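Local coordinates for protein inorganic pyrophosphatase (Anaplasma phagocytophilum, PDB 3LD3) that probably catalyses the magnesium-dependent hydrolysis of inorganic pyrophosphate to two phosphate ions, acting as a homohexamer, at residues 134-137 with 138-141. Sequence-based numbering, arbitrary orientation.
Sequences KVDQ and YYGN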
ATOM      1  N   LYS A 134      -6.038  -1.592  27.066  1.00 11.01           N
ATOM      2  CA  LYS A 134      -4.584  -1.378  27.173  1.00 12.57           C
ATOM      3  C   LYS A 134      -3.913  -1.365  25.808  1.00 12.18           C
ATOM      4  O   LYS A 134      -2.790  -0.884  25.647  1.00 12.48           O
ATOM      5  CB  LYS A 134      -3.951  -2.460  28.062  1.00 14.88           C
ATOM      6  CG  LYS A 134      -4.153  -3.894  27.509  1.00 20.15           C
ATOM      7  CD  LYS A 134      -3.829  -4.995  28.509  1.00 26.18           C
ATOM      8  CE  LYS A 134      -4.275  -6.350  27.933  1.00 29.73           C
ATOM      9  NZ  LYS A 134      -3.157  -7.328  27.973  1.00 32.65           N
ATOM     10  N   VAL A 135      -4.616  -1.906  24.823  1.00  9.56           N
ATOM     11  CA  VAL A 135      -4.132  -1.950  23.439  1.00  9.42           C
ATOM     12  C   VAL A 135      -4.577  -0.709  22.660  1.00  8.99           C
ATOM     13  O   VAL A 135      -3.791  -0.149  21.881  1.00  8.12           O
ATOM     14  CB  VAL A 135      -4.610  -3.259  22.729  1.00  8.79           C
ATOM     15  CG1 VAL A 135      -4.203  -3.281  21.243  1.00  7.84           C
ATOM     16  CG2 VAL A 135      -4.071  -4.482  23.458  1.00  9.72           C
ATOM     17  N   ASP A 136      -5.833  -0.274  22.863  1.00  8.57           N
ATOM     18  CA  ASP A 136      -6.289   0.986  22.256  1.00  9.01           C
ATOM     19  C   ASP A 136      -7.492   1.474  23.035  1.00  9.88           C
ATOM     20  O   ASP A 136      -8.453   0.729  23.151  1.00 11.51           O
ATOM     21  CB  ASP A 136      -6.673   0.771  20.800  1.00  8.34           C
ATOM     22  CG  ASP A 136      -6.818   2.060  20.007  1.00  8.22           C
ATOM     23  OD1 ASP A 136      -6.962   3.140  20.608  1.00 10.23           O
ATOM     24  OD2 ASP A 136      -6.838   1.977  18.743  1.00  9.69           O
ATOM     25  N   GLN A 137      -7.450   2.701  23.540  1.00  9.49           N
ATOM     26  CA  GLN A 137      -8.621   3.251  24.259  1.00  9.97           C
ATOM     27  C   GLN A 137      -9.700   3.786  23.331  1.00  9.86           C
ATOM     28  O   GLN A 137     -10.787   4.148  23.785  1.00  9.36           O
ATOM     29  CB  GLN A 137      -8.214   4.357  25.207  1.00  9.80           C
ATOM     30  CG  GLN A 137      -7.356   3.903  26.352  1.00 12.76           C
ATOM     31  CD  GLN A 137      -7.336   4.912  27.476  1.00 13.94           C
ATOM     32  OE1 GLN A 137      -7.904   5.996  27.364  1.00 15.13           O
ATOM     33  NE2 GLN A 137      -6.716   4.549  28.578  1.00 11.97           N
ATOM     34  N   TYR A 138      -9.423   3.854  22.033  1.00  9.72           N
ATOM     35  CA  TYR A 138     -10.410   4.348  21.064  1.00  9.90           C
ATOM     36  C   TYR A 138     -11.804   3.725  21.192  1.00 10.15           C
ATOM     37  O   TYR A 138     -12.819   4.436  21.065  1.00  9.71           O
ATOM     38  CB  TYR A 138      -9.903   4.114  19.642  1.00  9.78           C
ATOM     39  CG  TYR A 138     -10.710   4.786  18.560  1.00 10.97           C
ATOM     40  CD1 TYR A 138     -10.464   6.109  18.216  1.00 12.43           C
ATOM     41  CD2 TYR A 138     -11.685   4.088  17.842  1.00 14.30           C
ATOM     42  CE1 TYR A 138     -11.198   6.748  17.189  1.00 14.22           C
ATOM     43  CE2 TYR A 138     -12.430   4.725  16.837  1.00 15.79           C
ATOM     44  CZ  TYR A 138     -12.161   6.044  16.507  1.00 16.02           C
ATOM     45  OH  TYR A 138     -12.867   6.705  15.503  1.00 16.41           O
ATOM     46  N   TYR A 139     -11.863   2.415  21.442  1.00  9.46           N
ATOM     47  CA  TYR A 139     -13.138   1.685  21.469  1.00  9.51           C
ATOM     48  C   TYR A 139     -13.673   1.508  22.875  1.00 10.06           C
ATOM     49  O   TYR A 139     -14.510   0.649  23.105  1.00 11.07           O
ATOM     50  CB  TYR A 139     -12.976   0.318  20.813  1.00  9.48           C
ATOM     51  CG  TYR A 139     -12.508   0.407  19.364  1.00  8.02           C
ATOM     52  CD1 TYR A 139     -13.422   0.564  18.327  1.00  8.89           C
ATOM     53  CD2 TYR A 139     -11.172   0.356  19.040  1.00  8.70           C
ATOM     54  CE1 TYR A 139     -12.995   0.656  17.017  1.00 11.17           C
ATOM     55  CE2 TYR A 139     -10.738   0.449  17.716  1.00  9.65           C
ATOM     56  CZ  TYR A 139     -11.654   0.592  16.723  1.00  9.74           C
ATOM     57  OH  TYR A 139     -11.249   0.692  15.401  1.00  9.13           O
ATOM     58  N   GLY A 140     -13.208   2.334  23.797  1.00 10.22           N
ATOM     59  CA  GLY A 140     -13.630   2.242  25.202  1.00  9.91           C
ATOM     60  C   GLY A 140     -15.108   2.287  25.484  1.00 11.20           C
ATOM     61  O   GLY A 140     -15.567   1.681  26.448  1.00 12.01           O
ATOM     62  N   ASN A 141     -15.840   3.041  24.679  1.00 10.97           N
ATOM     63  CA  ASN A 141     -17.285   3.166  24.856  1.00 12.50           C
ATOM     64  C   ASN A 141     -18.057   2.218  23.958  1.00 12.66           C
ATOM     65  O   ASN A 141     -19.285   2.316  23.885  1.00 13.60           O
ATOM     66  CB  ASN A 141     -17.742   4.628  24.663  1.00 12.51           C
ATOM     67  CG  ASN A 141     -17.309   5.542  25.802  1.00 12.81           C
ATOM     68  OD1 ASN A 141     -17.220   5.110  26.950  1.00 14.08           O
ATOM     69  ND2 ASN A 141     -17.107   6.825  25.504  1.00 11.00           N
TER
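Asp136 and Tyr138 run alongside each other, the carboxylate turned 50° from the ring. The Tyr138 ring then sets its edge against a face of Tyr139: Tyr138 CD2 sits centrally over one face of the Tyr139 ring, 3.6 Å from its plane. Tyr139 CD1 lies at the edge of the Tyr138 ring, in its plane. Asp136 makes an Asx turn: its OD1 accepts a nearly straight hydrogen bond from Tyr138 N at 2.9 Å (164° at the hydrogen). The N-H comes in from above the carboxylate plane. With chi1 at -165°, Asp136 CG is anti to its own N, which swings the carboxylate forward along the chain. Asp136 OD1 also touches Tyr138 CB at 3.2 Å. A type I beta turn follows directly, closed by the hydrogen bond from Gly140 N to Gln137 O at 3.0 Å. The other carboxylate oxygen, Asp136 OD2, forms a salt bridge with Arg98, so both carboxylate oxygens are held. The turn lies in the loop between strand 122-131 and helix 150-162. Tyr139 packs on Val130 and Pro131 of that strand, Asp136 on Phe66 of a second subunit, and Tyr138 on Pro149 of a third.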